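Local coordinates for protein Mono(ADP-ribosyl)transferase SpvB (PDB 2GWM) that probably transfers ADP-ribose from NAD+ to host actin, so blocking filament assembly, this chain being its ADP-ribosyltransferase domain, at residues A[81-86]-A[122-127]; A[161-166]-A[193-198]; A[118-123]-A[187-192]. All blocks are in the same frame, centred on the assembly; numbering follows the deposited sequence.

Interaction 1. Residues A[81-86]-A[122-127]; sequences RGLKLD and TILNIY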
loop_
_atom_site.group_PDB
_atom_site.type_symbol
_atom_site.label_atom_id
_atom_site.label_comp_id
_atom_site.label_asym_id
_atom_site.label_seq_id
_atom_site.Cartn_x
_atom_site.Cartn_y
_atom_site.Cartn_z
ATOM N N ARG A 81 -2.120 6.395 -6.078
ATOM C CA ARG A 81 -2.618 6.260 -4.735
ATOM C C ARG A 81 -3.030 7.602 -4.168
ATOM O O ARG A 81 -2.261 8.522 -4.252
ATOM C CB ARG A 81 -1.615 5.576 -3.808
ATOM C CG ARG A 81 -2.106 5.402 -2.430
ATOM C CD ARG A 81 -3.353 4.555 -2.315
ATOM N NE ARG A 81 -3.784 4.471 -0.928
ATOM C CZ ARG A 81 -3.218 3.709 0.007
ATOM N NH1 ARG A 81 -2.192 2.936 -0.279
ATOM N NH2 ARG A 81 -3.704 3.723 1.253
ATOM N N GLY A 82 -4.220 7.672 -3.611
ATOM C CA GLY A 82 -4.665 8.803 -2.800
ATOM C C GLY A 82 -4.312 8.555 -1.342
ATOM O O GLY A 82 -4.555 7.422 -0.821
ATOM N N LEU A 83 -3.707 9.545 -0.677
ATOM C CA LEU A 83 -3.337 9.531 0.762
ATOM C C LEU A 83 -3.866 10.766 1.486
ATOM O O LEU A 83 -3.980 11.856 0.931
ATOM C CB LEU A 83 -1.799 9.513 0.989
ATOM C CG LEU A 83 -0.877 8.373 0.626
ATOM C CD1 LEU A 83 0.520 8.688 1.116
ATOM C CD2 LEU A 83 -1.352 7.089 1.235
ATOM N N LYS A 84 -4.137 10.627 2.773
ATOM C CA LYS A 84 -4.409 11.739 3.611
ATOM C C LYS A 84 -3.132 12.005 4.331
ATOM O O LYS A 84 -2.741 11.218 5.234
ATOM C CB LYS A 84 -5.515 11.366 4.577
ATOM C CG LYS A 84 -6.029 12.495 5.325
ATOM C CD LYS A 84 -7.149 12.071 6.245
ATOM C CE LYS A 84 -7.936 13.281 6.693
ATOM N NZ LYS A 84 -7.064 14.468 7.065
ATOM N N LEU A 85 -2.424 13.065 3.943
ATOM C CA LEU A 85 -1.196 13.470 4.621
ATOM C C LEU A 85 -1.297 14.703 5.465
ATOM O O LEU A 85 -0.341 15.008 6.171
ATOM C CB LEU A 85 -0.052 13.695 3.635
ATOM C CG LEU A 85 0.496 12.526 2.857
ATOM C CD1 LEU A 85 1.666 13.042 1.976
ATOM C CD2 LEU A 85 0.931 11.400 3.788
ATOM N N ASP A 86 -2.426 15.411 5.457
ATOM C CA ASP A 86 -2.520 16.675 6.151
ATOM C C ASP A 86 -3.021 16.582 7.589
ATOM O O ASP A 86 -3.339 17.615 8.181
ATOM C CB ASP A 86 -3.362 17.668 5.340
ATOM C CG ASP A 86 -2.667 18.102 4.095
ATOM O OD1 ASP A 86 -1.495 18.414 4.175
ATOM O OD2 ASP A 86 -3.286 18.166 3.032
ATOM N N THR A 122 -3.758 14.297 -0.910
ATOM C CA THR A 122 -2.562 14.017 -1.667
ATOM C C THR A 122 -2.829 12.929 -2.698
ATOM O O THR A 122 -3.362 11.856 -2.357
ATOM C CB THR A 122 -1.450 13.564 -0.711
ATOM O OG1 THR A 122 -1.212 14.563 0.244
ATOM C CG2 THR A 122 -0.198 13.253 -1.452
ATOM N N ILE A 123 -2.454 13.152 -3.938
ATOM C CA ILE A 123 -2.475 12.148 -4.960
ATOM C C ILE A 123 -1.047 11.812 -5.290
ATOM O O ILE A 123 -0.231 12.665 -5.638
ATOM C CB ILE A 123 -3.152 12.631 -6.268
ATOM C CG1 ILE A 123 -4.540 13.220 -6.021
ATOM C CG2 ILE A 123 -3.240 11.515 -7.300
ATOM C CD1 ILE A 123 -5.466 12.349 -5.265
ATOM N N LEU A 124 -0.717 10.539 -5.139
ATOM C CA LEU A 124 0.591 10.024 -5.580
ATOM C C LEU A 124 0.519 9.457 -6.979
ATOM O O LEU A 124 -0.335 8.623 -7.303
ATOM C CB LEU A 124 1.028 8.892 -4.655
ATOM C CG LEU A 124 1.081 9.224 -3.198
ATOM C CD1 LEU A 124 1.608 8.029 -2.378
ATOM C CD2 LEU A 124 1.833 10.461 -2.850
ATOM N N ASN A 125 1.435 9.905 -7.847
ATOM C CA ASN A 125 1.605 9.455 -9.186
ATOM C C ASN A 125 2.941 8.747 -9.173
ATOM O O ASN A 125 3.939 9.348 -9.045
ATOM C CB ASN A 125 1.670 10.714 -10.115
ATOM C CG ASN A 125 1.858 10.385 -11.555
ATOM O OD1 ASN A 125 1.188 9.501 -12.113
ATOM N ND2 ASN A 125 2.783 11.142 -12.220
ATOM N N ILE A 126 2.881 7.422 -9.174
ATOM C CA ILE A 126 4.028 6.551 -8.881
ATOM C C ILE A 126 4.534 5.834 -10.102
ATOM O O ILE A 126 3.886 4.901 -10.593
ATOM C CB ILE A 126 3.643 5.519 -7.797
ATOM C CG1 ILE A 126 3.109 6.178 -6.546
ATOM C CG2 ILE A 126 4.863 4.673 -7.444
ATOM C CD1 ILE A 126 2.583 5.202 -5.528
ATOM N N TYR A 127 5.680 6.272 -10.610
ATOM C CA TYR A 127 6.280 5.650 -11.766
ATOM C C TYR A 127 7.009 4.379 -11.391
ATOM O O TYR A 127 7.667 4.313 -10.363
ATOM C CB TYR A 127 7.235 6.606 -12.446
ATOM C CG TYR A 127 6.471 7.791 -13.056
ATOM C CD1 TYR A 127 5.648 7.601 -14.158
ATOM C CD2 TYR A 127 6.507 9.062 -12.475
ATOM C CE1 TYR A 127 4.981 8.650 -14.743
ATOM C CE2 TYR A 127 5.803 10.118 -13.018
ATOM C CZ TYR A 127 5.012 9.913 -14.152
ATOM O OH TYR A 127 4.326 11.001 -14.686
#
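Arg81 and Leu124 exchange two backbone hydrogen bonds, from Leu124 N to Arg81 O at 2.7 Å and from Arg81 N to Leu124 O at 3.1 Å. Two residues further on, Leu83 and Thr122 pair in the same way, with Leu83 N 2.9 Å from Thr122 O. This antiparallel pairing sets strand 78-83 at one edge of the five-stranded mixed sheet of the ADP-ribosyltransferase fold. Between the two bonded pairs, Gly82 faces Ile123 in a non-hydrogen-bonded pair, and Gly82 CA makes a CA-H...O contact of 3.3 Å with Thr122 O.

The side chain of Arg81, predicted to belong to the active site, starts on the sheet face shared with Leu83, Thr122 and Leu124 but then leads away from strand 122-127. Its CG stands anti to the backbone N (chi1 -179°) and the chain bends at the next bond (chi2 61°), which carries the guanidinium back over Leu83. There Leu83 CD2 sits over the centre of one face, 4.0 Å above the plane, while NE bonds weakly to Gly82 O and NH1 reaches Ser111 O. The other branch of Leu83 turns to the neighbouring strand, CD1 lying 3.7 Å from Leu124 CD1. Beyond the strand, Leu85 packs between helix 91-97 and Thr122, its CD1 3.9 Å from Thr122 CG2.

Interaction 2. Residues A[161-166]-A[193-198]; sequences SIVNCG and IINMRV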
loop_
_atom_site.group_PDB
_atom_site.type_symbol
_atom_site.label_atom_id
_atom_site.label_comp_id
_atom_site.label_asym_id
_atom_site.label_seq_id
_atom_site.Cartn_x
_atom_site.Cartn_y
_atom_site.Cartn_z
ATOM N N SER A 161 8.913 15.201 -7.753
ATOM C CA SER A 161 8.381 16.559 -7.682
ATOM C C SER A 161 7.071 16.608 -6.938
ATOM O O SER A 161 6.374 15.595 -6.818
ATOM C CB SER A 161 8.195 17.135 -9.079
ATOM O OG SER A 161 7.283 16.439 -9.890
ATOM N N ILE A 162 6.750 17.808 -6.454
ATOM C CA ILE A 162 5.533 18.071 -5.730
ATOM C C ILE A 162 4.847 19.209 -6.465
ATOM O O ILE A 162 5.521 20.210 -6.820
ATOM C CB ILE A 162 5.754 18.438 -4.233
ATOM C CG1 ILE A 162 6.556 17.343 -3.492
ATOM C CG2 ILE A 162 4.386 18.693 -3.564
ATOM C CD1 ILE A 162 8.006 17.530 -3.404
ATOM N N VAL A 163 3.559 19.047 -6.747
ATOM C CA VAL A 163 2.783 20.048 -7.465
ATOM C C VAL A 163 1.635 20.409 -6.571
ATOM O O VAL A 163 0.693 19.611 -6.441
ATOM C CB VAL A 163 2.238 19.436 -8.772
ATOM C CG1 VAL A 163 1.697 20.456 -9.615
ATOM C CG2 VAL A 163 3.408 18.654 -9.517
ATOM N N ASN A 164 1.684 21.612 -5.959
ATOM C CA ASN A 164 0.625 22.107 -5.111
ATOM C C ASN A 164 -0.570 22.598 -5.888
ATOM O O ASN A 164 -0.471 23.061 -7.033
ATOM C CB ASN A 164 1.146 23.185 -4.215
ATOM C CG ASN A 164 2.140 22.675 -3.220
ATOM O OD1 ASN A 164 2.106 21.546 -2.816
ATOM N ND2 ASN A 164 2.989 23.558 -2.750
ATOM N N CYS A 165 -1.725 22.508 -5.247
ATOM C CA CYS A 165 -2.928 23.003 -5.804
ATOM C C CYS A 165 -2.830 24.496 -6.204
ATOM O O CYS A 165 -2.045 25.238 -5.607
ATOM C CB CYS A 165 -4.133 22.724 -4.890
ATOM S SG CYS A 165 -4.048 23.409 -3.273
ATOM N N GLY A 166 -3.634 24.895 -7.184
ATOM C CA GLY A 166 -3.862 26.286 -7.470
ATOM C C GLY A 166 -2.942 26.888 -8.511
ATOM O O GLY A 166 -2.667 28.103 -8.425
ATOM N N ILE A 193 -0.212 16.984 -5.675
ATOM C CA ILE A 193 0.245 15.800 -6.364
ATOM C C ILE A 193 1.693 15.613 -6.047
ATOM O O ILE A 193 2.476 16.543 -6.111
ATOM C CB ILE A 193 0.026 15.902 -7.935
ATOM C CG1 ILE A 193 -1.433 16.159 -8.278
ATOM C CG2 ILE A 193 0.629 14.673 -8.668
ATOM C CD1 ILE A 193 -1.580 16.725 -9.680
ATOM N N ILE A 194 2.055 14.357 -5.763
ATOM C CA ILE A 194 3.434 14.013 -5.550
ATOM C C ILE A 194 3.761 12.993 -6.603
ATOM O O ILE A 194 3.184 11.926 -6.662
ATOM C CB ILE A 194 3.736 13.450 -4.178
ATOM C CG1 ILE A 194 3.261 14.394 -3.098
ATOM C CG2 ILE A 194 5.245 13.208 -4.058
ATOM C CD1 ILE A 194 3.503 13.894 -1.690
ATOM N N ASN A 195 4.743 13.342 -7.443
ATOM C CA ASN A 195 5.296 12.473 -8.485
ATOM C C ASN A 195 6.470 11.731 -7.861
ATOM O O ASN A 195 7.439 12.346 -7.413
ATOM C CB ASN A 195 5.731 13.294 -9.701
ATOM C CG ASN A 195 4.599 14.040 -10.318
ATOM O OD1 ASN A 195 4.612 15.316 -10.400
ATOM N ND2 ASN A 195 3.649 13.294 -10.826
ATOM N N MET A 196 6.374 10.419 -7.873
ATOM C CA MET A 196 7.309 9.517 -7.199
ATOM C C MET A 196 7.780 8.462 -8.156
ATOM O O MET A 196 7.140 8.197 -9.171
ATOM C CB MET A 196 6.606 8.717 -6.070
ATOM C CG MET A 196 5.959 9.510 -5.092
ATOM S SD MET A 196 5.378 8.456 -3.805
ATOM C CE MET A 196 5.650 9.493 -2.458
ATOM N N ARG A 197 8.859 7.754 -7.776
ATOM C CA ARG A 197 9.357 6.654 -8.576
ATOM C C ARG A 197 9.790 5.524 -7.668
ATOM O O ARG A 197 10.518 5.769 -6.701
ATOM C CB ARG A 197 10.542 7.090 -9.427
ATOM C CG ARG A 197 11.053 6.037 -10.367
ATOM C CD ARG A 197 12.082 6.589 -11.376
ATOM N NE ARG A 197 11.579 7.756 -12.037
ATOM C CZ ARG A 197 10.750 7.769 -13.065
ATOM N NH1 ARG A 197 10.397 6.658 -13.684
ATOM N NH2 ARG A 197 10.255 8.940 -13.425
ATOM N N VAL A 198 9.318 4.314 -7.944
ATOM C CA VAL A 198 9.820 3.137 -7.185
ATOM C C VAL A 198 11.240 2.824 -7.644
ATOM O O VAL A 198 11.494 2.768 -8.838
ATOM C CB VAL A 198 8.877 1.937 -7.343
ATOM C CG1 VAL A 198 9.510 0.676 -6.713
ATOM C CG2 VAL A 198 7.554 2.207 -6.679
#
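Ile193 opens the contact against Val163 with two backbone hydrogen bonds, Ile193 N to Val163 O at 2.9 Å and Val163 N to Ile193 O at 2.8 Å. Their beta carbons sit abreast, Val163 CB 4.3 Å from Ile193 CB, and Val163 also packs on Asp169 and Gln173 of helix 168-175. At Ile194 the side chain passes to the other face of the sheet, where it joins Ile162: Ile194 CG2 lies 4.4 Å from Ile162 CG1, and both residues rest on Thr98. Their pair has no backbone hydrogen bond; instead Ile194 CA approaches Ser161 O at 3.6 Å in a CA-H...O contact.

Strand 192-198 is the middle one of the mixed sheet, pairing antiparallel with 155-164 on this edge and parallel with 122-127 on the other, where Ile194 bonds to Ile123 and Asn125. Asn195 returns to the Val163 face and closes a second bonded pair, its N 2.9 Å from Ser161 O and its O 3.2 Å from Ser161 N. With chi1 62°, Ser161 OG stands between its own N and carbonyl carbon and comes 3.5 Å from Asn195 CB.

Interaction 3. Residues A[118-123]-A[187-192]; sequences WINDTI and TNRIKR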
loop_
_atom_site.group_PDB
_atom_site.type_symbol
_atom_site.label_atom_id
_atom_site.label_comp_id
_atom_site.label_asym_id
_atom_site.label_seq_id
_atom_site.Cartn_x
_atom_site.Cartn_y
_atom_site.Cartn_z
ATOM N N TRP A 118 -8.127 7.357 -5.740
ATOM C CA TRP A 118 -9.213 7.868 -4.928
ATOM C C TRP A 118 -8.794 9.192 -4.369
ATOM O O TRP A 118 -7.763 9.362 -3.730
ATOM C CB TRP A 118 -9.579 6.879 -3.820
ATOM C CG TRP A 118 -10.325 5.706 -4.468
ATOM C CD1 TRP A 118 -9.782 4.715 -5.256
ATOM C CD2 TRP A 118 -11.719 5.491 -4.459
ATOM N NE1 TRP A 118 -10.773 3.868 -5.687
ATOM C CE2 TRP A 118 -11.971 4.325 -5.213
ATOM C CE3 TRP A 118 -12.788 6.141 -3.853
ATOM C CZ2 TRP A 118 -13.242 3.815 -5.384
ATOM C CZ3 TRP A 118 -14.059 5.638 -4.027
ATOM C CH2 TRP A 118 -14.275 4.475 -4.784
ATOM N N ILE A 119 -9.627 10.170 -4.644
ATOM C CA ILE A 119 -9.321 11.556 -4.246
ATOM C C ILE A 119 -9.106 11.674 -2.744
ATOM O O ILE A 119 -9.830 11.048 -1.942
ATOM C CB ILE A 119 -10.435 12.445 -4.716
ATOM C CG1 ILE A 119 -10.495 12.515 -6.256
ATOM C CG2 ILE A 119 -10.316 13.868 -4.075
ATOM C CD1 ILE A 119 -11.719 13.135 -6.814
ATOM N N ASN A 120 -8.071 12.408 -2.375
ATOM C CA ASN A 120 -7.720 12.721 -1.032
ATOM C C ASN A 120 -6.853 13.975 -1.052
ATOM O O ASN A 120 -6.652 14.557 -2.121
ATOM C CB ASN A 120 -6.937 11.557 -0.408
ATOM C CG ASN A 120 -7.219 11.360 1.039
ATOM O OD1 ASN A 120 -7.336 12.324 1.820
ATOM N ND2 ASN A 120 -7.330 10.051 1.452
ATOM N N ASP A 121 -6.349 14.403 0.097
ATOM C CA ASP A 121 -5.522 15.619 0.083
ATOM C C ASP A 121 -4.262 15.506 -0.772
ATOM O O ASP A 121 -3.784 16.493 -1.324
ATOM C CB ASP A 121 -5.260 16.207 1.480
ATOM C CG ASP A 121 -4.331 15.380 2.403
ATOM O OD1 ASP A 121 -3.274 14.919 1.930
ATOM O OD2 ASP A 121 -4.675 15.247 3.638
ATOM N N THR A 122 -3.758 14.297 -0.910
ATOM C CA THR A 122 -2.562 14.017 -1.667
ATOM C C THR A 122 -2.829 12.929 -2.698
ATOM O O THR A 122 -3.362 11.856 -2.357
ATOM C CB THR A 122 -1.450 13.564 -0.711
ATOM O OG1 THR A 122 -1.212 14.563 0.244
ATOM C CG2 THR A 122 -0.198 13.253 -1.452
ATOM N N ILE A 123 -2.454 13.152 -3.938
ATOM C CA ILE A 123 -2.475 12.148 -4.960
ATOM C C ILE A 123 -1.047 11.812 -5.290
ATOM O O ILE A 123 -0.231 12.665 -5.638
ATOM C CB ILE A 123 -3.152 12.631 -6.268
ATOM C CG1 ILE A 123 -4.540 13.220 -6.021
ATOM C CG2 ILE A 123 -3.240 11.515 -7.300
ATOM C CD1 ILE A 123 -5.466 12.349 -5.265
ATOM N N THR A 187 -12.591 17.028 -6.416
ATOM C CA THR A 187 -11.222 17.406 -6.635
ATOM C C THR A 187 -10.781 18.681 -5.903
ATOM O O THR A 187 -9.559 18.879 -5.764
ATOM C CB THR A 187 -10.854 17.541 -8.129
ATOM O OG1 THR A 187 -11.734 18.496 -8.699
ATOM C CG2 THR A 187 -10.969 16.200 -8.801
ATOM N N ASN A 188 -11.726 19.479 -5.430
ATOM C CA ASN A 188 -11.334 20.670 -4.693
ATOM C C ASN A 188 -10.652 20.343 -3.363
ATOM O O ASN A 188 -10.015 21.201 -2.767
ATOM C CB ASN A 188 -12.484 21.619 -4.483
ATOM C CG ASN A 188 -13.065 22.161 -5.798
ATOM O OD1 ASN A 188 -14.300 22.246 -5.950
ATOM N ND2 ASN A 188 -12.240 22.433 -6.732
ATOM N N ARG A 189 -10.805 19.089 -2.909
ATOM C CA ARG A 189 -10.146 18.597 -1.692
ATOM C C ARG A 189 -8.643 18.380 -1.852
ATOM O O ARG A 189 -7.931 18.262 -0.880
ATOM C CB ARG A 189 -10.704 17.216 -1.302
ATOM C CG ARG A 189 -12.170 17.250 -0.929
ATOM C CD ARG A 189 -12.775 15.809 -0.726
ATOM N NE ARG A 189 -11.965 15.077 0.229
ATOM C CZ ARG A 189 -11.631 13.778 0.189
ATOM N NH1 ARG A 189 -12.013 12.949 -0.787
ATOM N NH2 ARG A 189 -10.866 13.305 1.177
ATOM N N ILE A 190 -8.156 18.356 -3.086
ATOM C CA ILE A 190 -6.787 17.978 -3.340
ATOM C C ILE A 190 -5.850 19.114 -3.067
ATOM O O ILE A 190 -6.030 20.215 -3.644
ATOM C CB ILE A 190 -6.588 17.434 -4.772
ATOM C CG1 ILE A 190 -7.514 16.225 -5.015
ATOM C CG2 ILE A 190 -5.146 17.077 -5.059
ATOM C CD1 ILE A 190 -7.563 15.830 -6.442
ATOM N N LYS A 191 -4.830 18.841 -2.257
ATOM C CA LYS A 191 -3.844 19.828 -1.921
ATOM C C LYS A 191 -2.570 19.721 -2.738
ATOM O O LYS A 191 -1.903 20.710 -3.039
ATOM C CB LYS A 191 -3.484 19.720 -0.449
ATOM C CG LYS A 191 -2.577 20.818 0.044
ATOM C CD LYS A 191 -3.037 21.202 1.462
ATOM C CE LYS A 191 -2.521 22.546 1.878
ATOM N NZ LYS A 191 -1.087 22.458 2.232
ATOM N N ARG A 192 -2.238 18.516 -3.174
ATOM C CA ARG A 192 -0.999 18.304 -3.873
ATOM C C ARG A 192 -1.011 16.999 -4.634
ATOM O O ARG A 192 -1.737 16.044 -4.302
ATOM C CB ARG A 192 0.155 18.323 -2.881
ATOM C CG ARG A 192 0.116 17.069 -2.012
ATOM C CD ARG A 192 1.171 17.110 -0.925
ATOM N NE ARG A 192 1.026 18.174 0.073
ATOM C CZ ARG A 192 0.160 18.171 1.083
ATOM N NH1 ARG A 192 -0.724 17.189 1.186
ATOM N NH2 ARG A 192 0.133 19.183 1.974
HETATM O O HOH W 1 -10.879 10.382 1.171
#
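Arg192 turns its guanidinium edge to Thr122 and Asp121. Arg192 NH1 donates to Thr122 OG1 at 2.8 Å, and the hydroxyl lies 10° out of the guanidinium plane. Asp121 OD1 lies near that plane too, making a long salt bridge of 3.5 Å to Arg192 NH1. The Asp121 and Arg192 side chains run side by side in the same direction, yet carboxylate and guanidinium stand 88° apart, so they do not meet as a flat, two-pronged pair. Thr122 OG1 joins them, donating a hydrogen bond to Asp121 OD1 at 2.7 Å while accepting one from Arg192. Lys191 CG covers part of one guanidinium face, and Arg192 NH2 forms a salt bridge with Asp86.

Arg189 reaches across the loop from the other end. Bent at chi3 (54°), it lays one guanidinium face over Asn120 CA and gives a weak bond from Arg189 NH1 to Ile119 O at 3.1 Å, while NH2 donates to a water in its plane. Ile190 crosses Ile119 at about a right angle, Ile190 CG1 3.8 Å from Ile119 CG2. Ile190 CD1 meets Ile123 CG1 at 4.0 Å, and Ile190 also packs on Phe170 and Leu174 of helix 168-175.

The loop ahead of strand 192-198 meets the start of strand 122-127, where Thr122 and Arg192 form a parallel bridge within the mixed sheet of the ADP-ribosyltransferase fold. Asp121 O accepts from two successive amides, Lys191 N at 2.7 Å and Arg192 N at 3.1 Å, before Ile123 N bonds to Arg192 O. With Leu85 N bonded to OD1 and Asp86 N to OD2, the Asp121 carboxylate is held from several sides. This concentration of donors would probably favour its ionised form and fix the start of strand 122-127 against both neighbouring chain segments.

All three contacts belong to one mixed sheet. Interactions 1 and 3 share Thr122 and Ile123 on strand 122-127, which pairs antiparallel with 78-83 and parallel with 192-198; interaction 2 adds strand 155-164 beyond. Interaction 2 has the largest share of its touching residues buried (four of six) and is mostly backbone bonds with aliphatic packing. Interaction 1, also backbone-led, reaches the predicted active site through Arg81. Interaction 3, at the strand starts, includes exposed arginine and lysine and depends far more on side-chain polar groups. Charge links it to interaction 1 through Asp86 and Arg192, whereas backbone links it to interaction 2, Cys165 N lying 2.9 Å from Lys191 O.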